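Local coordinates for CRISPR-associated protein CasA/Cse1 (Thermus thermophilus, PDB 4AN8) that serves as the large subunit of the type I-E Cascade ribonucleoprotein complex and probably helps this CRISPR-based adaptive immune system select foreign DNA, at residues L427-L432 with L466-A471; H435-A440 with E459-A464; E213-I218 with G240-Y245. All coordinates share one frame; numbering follows the deposited sequence.

Interaction 1 of 3, residues L427-L432 with L466-A471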
loop_
_atom_site.group_PDB
_atom_site.type_symbol
_atom_site.label_atom_id
_atom_site.label_comp_id
_atom_site.label_asym_id
_atom_site.label_seq_id
_atom_site.Cartn_x
_atom_site.Cartn_y
_atom_site.Cartn_z
ATOM N N LEU A 427 0.126 -30.984 -2.839
ATOM C CA LEU A 427 0.731 -31.320 -1.554
ATOM C C LEU A 427 0.692 -30.089 -0.664
ATOM O O LEU A 427 1.016 -29.000 -1.112
ATOM C CB LEU A 427 2.175 -31.798 -1.744
ATOM C CG LEU A 427 2.397 -33.060 -2.590
ATOM C CD1 LEU A 427 3.881 -33.239 -2.891
ATOM C CD2 LEU A 427 1.835 -34.299 -1.896
ATOM N N PRO A 428 0.282 -30.255 0.598
ATOM C CA PRO A 428 0.161 -29.138 1.545
ATOM C C PRO A 428 1.483 -28.657 2.150
ATOM O O PRO A 428 1.468 -27.823 3.051
ATOM C CB PRO A 428 -0.695 -29.732 2.666
ATOM C CG PRO A 428 -0.402 -31.208 2.614
ATOM C CD PRO A 428 -0.207 -31.523 1.162
ATOM N N LEU A 429 2.612 -29.154 1.663
ATOM C CA LEU A 429 3.869 -28.909 2.358
ATOM C C LEU A 429 4.311 -27.420 2.365
ATOM O O LEU A 429 4.524 -26.830 3.428
ATOM C CB LEU A 429 4.962 -29.823 1.792
ATOM C CG LEU A 429 6.289 -29.772 2.537
ATOM C CD1 LEU A 429 6.074 -30.240 3.950
ATOM C CD2 LEU A 429 7.335 -30.629 1.818
ATOM N N GLU A 430 4.441 -26.819 1.187
ATOM C CA GLU A 430 4.970 -25.458 1.096
ATOM C C GLU A 430 3.954 -24.435 1.581
ATOM O O GLU A 430 4.299 -23.492 2.297
ATOM C CB GLU A 430 5.374 -25.132 -0.336
ATOM C CG GLU A 430 6.619 -25.831 -0.829
ATOM C CD GLU A 430 6.860 -25.540 -2.295
ATOM O OE1 GLU A 430 7.381 -24.442 -2.607
ATOM O OE2 GLU A 430 6.492 -26.394 -3.137
ATOM N N ARG A 431 2.703 -24.625 1.174
ATOM C CA ARG A 431 1.615 -23.754 1.595
ATOM C C ARG A 431 1.540 -23.667 3.113
ATOM O O ARG A 431 1.412 -22.575 3.667
ATOM C CB ARG A 431 0.289 -24.221 0.997
ATOM C CG ARG A 431 -0.911 -23.384 1.380
ATOM C CD ARG A 431 -2.166 -23.802 0.604
ATOM N NE ARG A 431 -2.545 -25.205 0.799
ATOM C CZ ARG A 431 -3.180 -25.674 1.873
ATOM N NH1 ARG A 431 -3.501 -24.863 2.876
ATOM N NH2 ARG A 431 -3.484 -26.965 1.954
ATOM N N LEU A 432 1.648 -24.800 3.802
ATOM C CA LEU A 432 1.495 -24.769 5.260
ATOM C C LEU A 432 2.723 -24.237 5.996
ATOM O O LEU A 432 2.600 -23.541 6.998
ATOM C CB LEU A 432 1.085 -26.133 5.816
ATOM C CG LEU A 432 -0.426 -26.337 5.862
ATOM C CD1 LEU A 432 -0.922 -26.754 4.497
ATOM C CD2 LEU A 432 -0.802 -27.377 6.909
ATOM N N LEU A 466 7.595 -29.096 10.744
ATOM C CA LEU A 466 6.972 -30.274 11.374
ATOM C C LEU A 466 5.475 -30.336 11.151
ATOM O O LEU A 466 4.943 -31.368 10.766
ATOM C CB LEU A 466 7.235 -30.291 12.878
ATOM C CG LEU A 466 8.601 -30.802 13.317
ATOM C CD1 LEU A 466 8.860 -30.468 14.780
ATOM C CD2 LEU A 466 8.701 -32.288 13.073
ATOM N N GLU A 467 4.797 -29.225 11.399
ATOM C CA GLU A 467 3.364 -29.136 11.163
ATOM C C GLU A 467 3.006 -29.376 9.697
ATOM O O GLU A 467 1.981 -29.973 9.393
ATOM C CB GLU A 467 2.853 -27.766 11.618
ATOM C CG GLU A 467 1.346 -27.607 11.590
ATOM C CD GLU A 467 0.880 -26.355 12.316
ATOM O OE1 GLU A 467 1.465 -25.272 12.088
ATOM O OE2 GLU A 467 -0.068 -26.457 13.125
ATOM N N ALA A 468 3.844 -28.907 8.779
ATOM C CA ALA A 468 3.512 -29.014 7.359
ATOM C C ALA A 468 3.787 -30.414 6.818
ATOM O O ALA A 468 3.068 -30.916 5.953
ATOM C CB ALA A 468 4.273 -27.965 6.543
ATOM N N TRP A 469 4.844 -31.039 7.318
ATOM C CA TRP A 469 5.168 -32.386 6.889
ATOM C C TRP A 469 4.131 -33.379 7.464
ATOM O O TRP A 469 3.632 -34.260 6.746
ATOM C CB TRP A 469 6.611 -32.751 7.266
ATOM C CG TRP A 469 6.930 -34.183 6.996
ATOM C CD1 TRP A 469 7.185 -35.155 7.925
ATOM C CD2 TRP A 469 6.993 -34.820 5.716
ATOM N NE1 TRP A 469 7.407 -36.351 7.298
ATOM C CE2 TRP A 469 7.296 -36.176 5.942
ATOM C CE3 TRP A 469 6.829 -34.375 4.399
ATOM C CZ2 TRP A 469 7.433 -37.091 4.907
ATOM C CZ3 TRP A 469 6.959 -35.292 3.367
ATOM C CH2 TRP A 469 7.261 -36.637 3.631
ATOM N N LYS A 470 3.783 -33.200 8.739
ATOM C CA LYS A 470 2.700 -33.974 9.337
ATOM C C LYS A 470 1.477 -33.991 8.432
ATOM O O LYS A 470 0.881 -35.040 8.200
ATOM C CB LYS A 470 2.321 -33.433 10.718
ATOM C CG LYS A 470 1.137 -34.151 11.353
ATOM C CD LYS A 470 0.863 -33.629 12.759
ATOM C CE LYS A 470 -0.507 -34.061 13.280
ATOM N NZ LYS A 470 -0.609 -35.532 13.504
ATOM N N ALA A 471 1.117 -32.829 7.897
ATOM C CA ALA A 471 -0.069 -32.722 7.056
ATOM C C ALA A 471 0.113 -33.423 5.722
ATOM O O ALA A 471 -0.848 -33.896 5.120
ATOM C CB ALA A 471 -0.447 -31.253 6.849
#
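Leu429 reaches Ala468 and Trp469 because its CG stands opposite the backbone N (chi1 -174°), while a second torsion near +62° turns CD1 toward the neighbouring helix. CD1 settles against backbone as much as side chain: it lies 3.7 Å from Trp469 N and 3.9 Å from Ala468 CB. In Trp469, a chi1 of 173° carries the indole toward the side of the interface, where the same Leu429 methyl meets its edge, near the ring plane, rather than a face.

Ala468 is the point of closest approach, its CA only 5.0 Å from Leu429 CA. Its methyl fits under the first turn of helix 429-446, with Leu429 O 3.3 Å from Ala468 CB and Leu432 CB 3.7 Å from that methyl. One turn further along, Ala471 CB receives Leu432 CD2 at 3.9 Å. The ring of Pro428, the N-cap residue, closes this end, its CG 3.7 Å from Ala471 O. The turn is pinned internally by the bond from Leu432 N to Pro428 O; no hydrogen bond crosses between the segments, and the contact is one of van der Waals packing, largely apolar.

The indole meanwhile serves a third helix, 483-499, where NE1 bonds Glu490 and the ring stacks on Phe493; Leu429 also touches Leu392 of helix 372-403. Small alanines allowing two helices to come close, with larger side chains reaching out to the others, illustrate the interior packing of the C-terminal four-helix bundle of Cse1.

Interaction 2 of 3, residues H435-A440 with E459-A464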
loop_
_atom_site.group_PDB
_atom_site.type_symbol
_atom_site.label_atom_id
_atom_site.label_comp_id
_atom_site.label_asym_id
_atom_site.label_seq_id
_atom_site.Cartn_x
_atom_site.Cartn_y
_atom_site.Cartn_z
ATOM N N HIS A 435 2.328 -20.477 5.480
ATOM C CA HIS A 435 1.174 -20.037 6.255
ATOM C C HIS A 435 1.464 -20.021 7.755
ATOM O O HIS A 435 1.072 -19.093 8.473
ATOM C CB HIS A 435 -0.043 -20.909 5.976
ATOM C CG HIS A 435 -1.260 -20.480 6.730
ATOM N ND1 HIS A 435 -2.336 -19.875 6.120
ATOM C CD2 HIS A 435 -1.554 -20.538 8.051
ATOM C CE1 HIS A 435 -3.252 -19.592 7.033
ATOM N NE2 HIS A 435 -2.801 -19.984 8.211
ATOM N N ALA A 436 2.150 -21.045 8.238
ATOM C CA ALA A 436 2.504 -21.078 9.652
ATOM C C ALA A 436 3.422 -19.931 10.006
ATOM O O ALA A 436 3.295 -19.338 11.077
ATOM C CB ALA A 436 3.156 -22.395 10.013
ATOM N N LEU A 437 4.368 -19.625 9.117
ATOM C CA LEU A 437 5.328 -18.533 9.357
ATOM C C LEU A 437 4.676 -17.138 9.276
ATOM O O LEU A 437 5.096 -16.214 9.975
ATOM C CB LEU A 437 6.491 -18.634 8.377
ATOM C CG LEU A 437 7.378 -19.875 8.558
ATOM C CD1 LEU A 437 8.585 -19.750 7.649
ATOM C CD2 LEU A 437 7.826 -20.002 10.002
ATOM N N ASP A 438 3.651 -16.991 8.438
ATOM C CA ASP A 438 2.855 -15.758 8.436
ATOM C C ASP A 438 2.319 -15.433 9.837
ATOM O O ASP A 438 2.337 -14.279 10.248
ATOM C CB ASP A 438 1.694 -15.840 7.445
ATOM C CG ASP A 438 2.146 -15.738 6.011
ATOM O OD1 ASP A 438 3.180 -15.076 5.733
ATOM O OD2 ASP A 438 1.469 -16.332 5.141
ATOM N N GLY A 439 1.858 -16.456 10.567
ATOM C CA GLY A 439 1.448 -16.289 11.948
ATOM C C GLY A 439 2.605 -16.083 12.913
ATOM O O GLY A 439 2.475 -15.390 13.923
ATOM N N ALA A 440 3.753 -16.686 12.621
ATOM C CA ALA A 440 4.881 -16.569 13.533
ATOM C C ALA A 440 5.671 -15.281 13.314
ATOM O O ALA A 440 6.309 -14.773 14.243
ATOM C CB ALA A 440 5.807 -17.778 13.404
ATOM N N GLU A 459 12.808 -21.974 16.456
ATOM C CA GLU A 459 11.732 -22.785 17.004
ATOM C C GLU A 459 10.500 -22.735 16.100
ATOM O O GLU A 459 9.872 -23.766 15.825
ATOM C CB GLU A 459 11.369 -22.326 18.416
ATOM C CG GLU A 459 12.552 -22.262 19.372
ATOM C CD GLU A 459 13.336 -23.564 19.436
ATOM O OE1 GLU A 459 12.764 -24.630 19.119
ATOM O OE2 GLU A 459 14.534 -23.518 19.800
ATOM N N ALA A 460 10.154 -21.539 15.634
ATOM C CA ALA A 460 8.974 -21.393 14.785
ATOM C C ALA A 460 9.193 -22.081 13.446
ATOM O O ALA A 460 8.286 -22.704 12.916
ATOM C CB ALA A 460 8.618 -19.922 14.595
ATOM N N LEU A 461 10.403 -21.975 12.903
ATOM C CA LEU A 461 10.740 -22.683 11.666
ATOM C C LEU A 461 10.545 -24.198 11.826
ATOM O O LEU A 461 9.975 -24.866 10.958
ATOM C CB LEU A 461 12.178 -22.382 11.237
ATOM C CG LEU A 461 12.464 -20.960 10.749
ATOM C CD1 LEU A 461 13.913 -20.802 10.330
ATOM C CD2 LEU A 461 11.549 -20.620 9.600
ATOM N N ARG A 462 11.015 -24.731 12.948
ATOM C CA ARG A 462 10.880 -26.159 13.226
ATOM C C ARG A 462 9.403 -26.562 13.239
ATOM O O ARG A 462 8.982 -27.471 12.516
ATOM C CB ARG A 462 11.561 -26.497 14.556
ATOM C CG ARG A 462 12.136 -27.898 14.636
ATOM C CD ARG A 462 13.135 -28.027 15.781
ATOM N NE ARG A 462 14.496 -28.283 15.300
ATOM C CZ ARG A 462 15.561 -27.542 15.606
ATOM N NH1 ARG A 462 15.438 -26.488 16.404
ATOM N NH2 ARG A 462 16.757 -27.858 15.120
ATOM N N GLY A 463 8.610 -25.855 14.038
ATOM C CA GLY A 463 7.198 -26.153 14.168
ATOM C C GLY A 463 6.464 -25.993 12.859
ATOM O O GLY A 463 5.556 -26.775 12.542
ATOM N N ALA A 464 6.836 -24.973 12.088
ATOM C CA ALA A 464 6.197 -24.763 10.797
ATOM C C ALA A 464 6.467 -25.959 9.893
ATOM O O ALA A 464 5.547 -26.508 9.286
ATOM C CB ALA A 464 6.700 -23.464 10.146
#
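Leu437 points its CB along the interface, neither at the partner helix nor away from it, and the end of the side chain then comes nearer to Ala464 and Leu461. The branch point CG already meets Ala464 CB at 4.0 Å. Beyond it the two methyls divide the work: CD2 presses on Ala464 CB at 3.6 Å and also faces Ala460 O, while CD1 meets Leu461 CD2 at 3.7 Å. Chi1 of -66° sets CG opposite the carbonyl carbon, and an extended second torsion then points the two methyls at different partners. Leu461 adopts nearly the same conformation, and the two side chains cross at a slant, so that one Leu461 methyl touches both methyls of Leu437.

Beside the leucines, Ala436 CB lies 3.7 Å from Ala464 CB, and one turn on Ala440 CB lies as far from Ala460 CB; all four methyls face the other helix. The pairs run in reverse order, as expected for helices at 150°, and the axes approach to 9.3 Å. With Leu461 continuing onto Ala385 and Leu388 of helix 372-403, this is close antiparallel helix packing, small residues at the interface, within the C-terminal four-helix bundle of Cse1.

Interaction 3 of 3, residues E213-I218 with G240-Y245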
loop_
_atom_site.group_PDB
_atom_site.type_symbol
_atom_site.label_atom_id
_atom_site.label_comp_id
_atom_site.label_asym_id
_atom_site.label_seq_id
_atom_site.Cartn_x
_atom_site.Cartn_y
_atom_site.Cartn_z
ATOM N N GLU A 213 9.593 23.381 -2.560
ATOM C CA GLU A 213 10.130 23.834 -3.843
ATOM C C GLU A 213 9.902 22.849 -5.008
ATOM O O GLU A 213 10.227 21.666 -4.902
ATOM C CB GLU A 213 11.617 24.184 -3.708
ATOM C CG GLU A 213 11.893 25.500 -2.971
ATOM C CD GLU A 213 11.713 25.402 -1.460
ATOM O OE1 GLU A 213 11.692 24.270 -0.931
ATOM O OE2 GLU A 213 11.600 26.461 -0.801
ATOM N N ASP A 214 9.348 23.343 -6.112
ATOM C CA ASP A 214 9.252 22.561 -7.350
ATOM C C ASP A 214 8.170 21.499 -7.256
ATOM O O ASP A 214 8.207 20.484 -7.951
ATOM C CB ASP A 214 10.596 21.907 -7.701
ATOM C CG ASP A 214 11.628 22.908 -8.214
ATOM O OD1 ASP A 214 12.230 23.628 -7.387
ATOM O OD2 ASP A 214 11.850 22.966 -9.444
ATOM N N ASP A 215 7.207 21.731 -6.378
ATOM C CA ASP A 215 6.155 20.772 -6.165
ATOM C C ASP A 215 4.878 21.565 -6.026
ATOM O O ASP A 215 4.906 22.736 -5.662
ATOM C CB ASP A 215 6.438 19.946 -4.905
ATOM C CG ASP A 215 5.416 18.832 -4.687
ATOM O OD1 ASP A 215 4.919 18.268 -5.673
ATOM O OD2 ASP A 215 5.105 18.527 -3.524
ATOM N N ALA A 216 3.760 20.928 -6.339
ATOM C CA ALA A 216 2.460 21.546 -6.181
ATOM C C ALA A 216 1.439 20.440 -6.376
ATOM O O ALA A 216 1.594 19.605 -7.265
ATOM C CB ALA A 216 2.258 22.663 -7.246
ATOM N N PRO A 217 0.418 20.414 -5.530
ATOM C CA PRO A 217 -0.680 19.469 -5.732
ATOM C C PRO A 217 -1.567 19.962 -6.878
ATOM O O PRO A 217 -1.462 21.134 -7.292
ATOM C CB PRO A 217 -1.442 19.518 -4.399
ATOM C CG PRO A 217 -1.136 20.916 -3.842
ATOM C CD PRO A 217 0.279 21.220 -4.298
ATOM N N ILE A 218 -2.427 19.074 -7.375
ATOM C CA ILE A 218 -3.238 19.357 -8.537
ATOM C C ILE A 218 -4.062 20.638 -8.381
ATOM O O ILE A 218 -4.309 21.331 -9.371
ATOM C CB ILE A 218 -4.175 18.169 -8.872
ATOM C CG1 ILE A 218 -4.794 18.334 -10.280
ATOM C CG2 ILE A 218 -5.274 17.999 -7.781
ATOM C CD1 ILE A 218 -3.773 18.280 -11.420
ATOM N N GLY A 240 7.957 15.370 -7.404
ATOM C CA GLY A 240 7.237 16.272 -6.522
ATOM C C GLY A 240 6.271 15.479 -5.663
ATOM O O GLY A 240 5.333 14.864 -6.174
ATOM N N ARG A 241 6.497 15.488 -4.354
ATOM C CA ARG A 241 5.737 14.636 -3.451
ATOM C C ARG A 241 4.222 14.836 -3.569
ATOM O O ARG A 241 3.485 13.876 -3.759
ATOM C CB ARG A 241 6.183 14.816 -1.999
ATOM C CG ARG A 241 5.527 13.814 -1.038
ATOM C CD ARG A 241 5.931 14.104 0.391
ATOM N NE ARG A 241 7.378 14.030 0.560
ATOM C CZ ARG A 241 8.012 14.286 1.692
ATOM N NH1 ARG A 241 7.325 14.619 2.798
ATOM N NH2 ARG A 241 9.332 14.188 1.726
ATOM N N THR A 242 3.753 16.072 -3.450
ATOM C CA THR A 242 2.316 16.288 -3.452
ATOM C C THR A 242 1.751 16.250 -4.847
ATOM O O THR A 242 0.554 15.993 -5.022
ATOM C CB THR A 242 1.912 17.585 -2.739
ATOM O OG1 THR A 242 2.275 18.710 -3.544
ATOM C CG2 THR A 242 2.621 17.666 -1.404
ATOM N N ARG A 243 2.593 16.498 -5.848
ATOM C CA ARG A 243 2.129 16.403 -7.237
ATOM C C ARG A 243 1.853 14.926 -7.501
ATOM O O ARG A 243 0.860 14.557 -8.085
ATOM C CB ARG A 243 3.180 16.956 -8.226
ATOM C CG ARG A 243 2.858 16.684 -9.690
ATOM C CD ARG A 243 3.936 17.249 -10.668
ATOM N NE ARG A 243 4.113 18.700 -10.524
ATOM C CZ ARG A 243 5.195 19.259 -9.976
ATOM N NH1 ARG A 243 6.217 18.517 -9.540
ATOM N NH2 ARG A 243 5.275 20.571 -9.876
ATOM N N VAL A 244 2.754 14.078 -7.051
ATOM C CA VAL A 244 2.533 12.647 -7.161
ATOM C C VAL A 244 1.372 12.116 -6.296
ATOM O O VAL A 244 0.590 11.327 -6.775
ATOM C CB VAL A 244 3.836 11.872 -6.978
ATOM C CG1 VAL A 244 3.572 10.354 -6.996
ATOM C CG2 VAL A 244 4.784 12.254 -8.114
ATOM N N TYR A 245 1.236 12.587 -5.059
ATOM C CA TYR A 245 0.088 12.238 -4.200
ATOM C C TYR A 245 -1.261 12.594 -4.830
ATOM O O TYR A 245 -2.288 11.978 -4.536
ATOM C CB TYR A 245 0.170 12.992 -2.865
ATOM C CG TYR A 245 1.135 12.422 -1.839
ATOM C CD1 TYR A 245 1.932 11.294 -2.118
ATOM C CD2 TYR A 245 1.254 13.020 -0.591
ATOM C CE1 TYR A 245 2.796 10.786 -1.164
ATOM C CE2 TYR A 245 2.115 12.517 0.370
ATOM C CZ TYR A 245 2.877 11.407 0.087
ATOM O OH TYR A 245 3.728 10.946 1.061
#
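The Arg243 guanidinium receives Asp214 O at its edge, almost in plane, through NH1 at 3.2 Å, whereas Asp215 OD1 and Ala216 N lie over one face. OD1 is 4.1 Å from NH1 and well out of the guanidinium plane, so the charges are near but no N-H points at the oxygen. NH1 has a further acceptor in Thr239 O.

The second flat group, the Asp215 carboxylate, is gripped more fully. With CG swung opposite its own backbone N (chi1 -175°), it lies across the start of helix 241-245. Its two oxygens use their syn lone pairs: OD1 takes Arg243 N at 2.9 Å, and OD2 takes Thr242 N at 2.8 Å, nearly straight at 161°. Thr242 OG1 also donates to OD2, 2.8 Å away, but arrives from above the carboxylate plane, 51° out of it. Tyr210 OH is a further partner of OD2, so this buried acid is held against rotation.

Gly240, the N-cap residue, offers no side chain, and the acid comes so close that OD1 sits 3.1 Å from Gly240 C. Thr242 OG1 meanwhile rests beside the proline ring, 3.3 Å from Pro217 CD, and Ala216 O abuts Arg243 CB at 3.2 Å. The charge lies at the positive end of the helix dipole, which would probably stabilise its ionised form. An aspartate remote in sequence thus accepts first-turn amides that the glycine N-cap cannot serve, a tertiary version of helix N-terminal capping that ties the loop 213-218 to a short helix.

Interactions 1 and 2 join the same two helices, 429-446 and 453-476, with centres about 11 Å apart; they touch where Glu467 meets Ala436. Interaction 2 is the buried one, in the body of the antiparallel pair, while interaction 1, which takes in the start of helix 429-446, and interaction 3 are both partly buried. Interactions 1 and 2 lack hydrogen bonds between segments. Interaction 3 lies on the opposite side of the chain's centre, its own centre about 49 Å from that of interaction 1 and about 43 Å from that of interaction 2. There a loop without regular structure meets a short helix, and directed polar bonds, focused on one buried carboxylate, replace the methyl packing that suffices between long bundle helices.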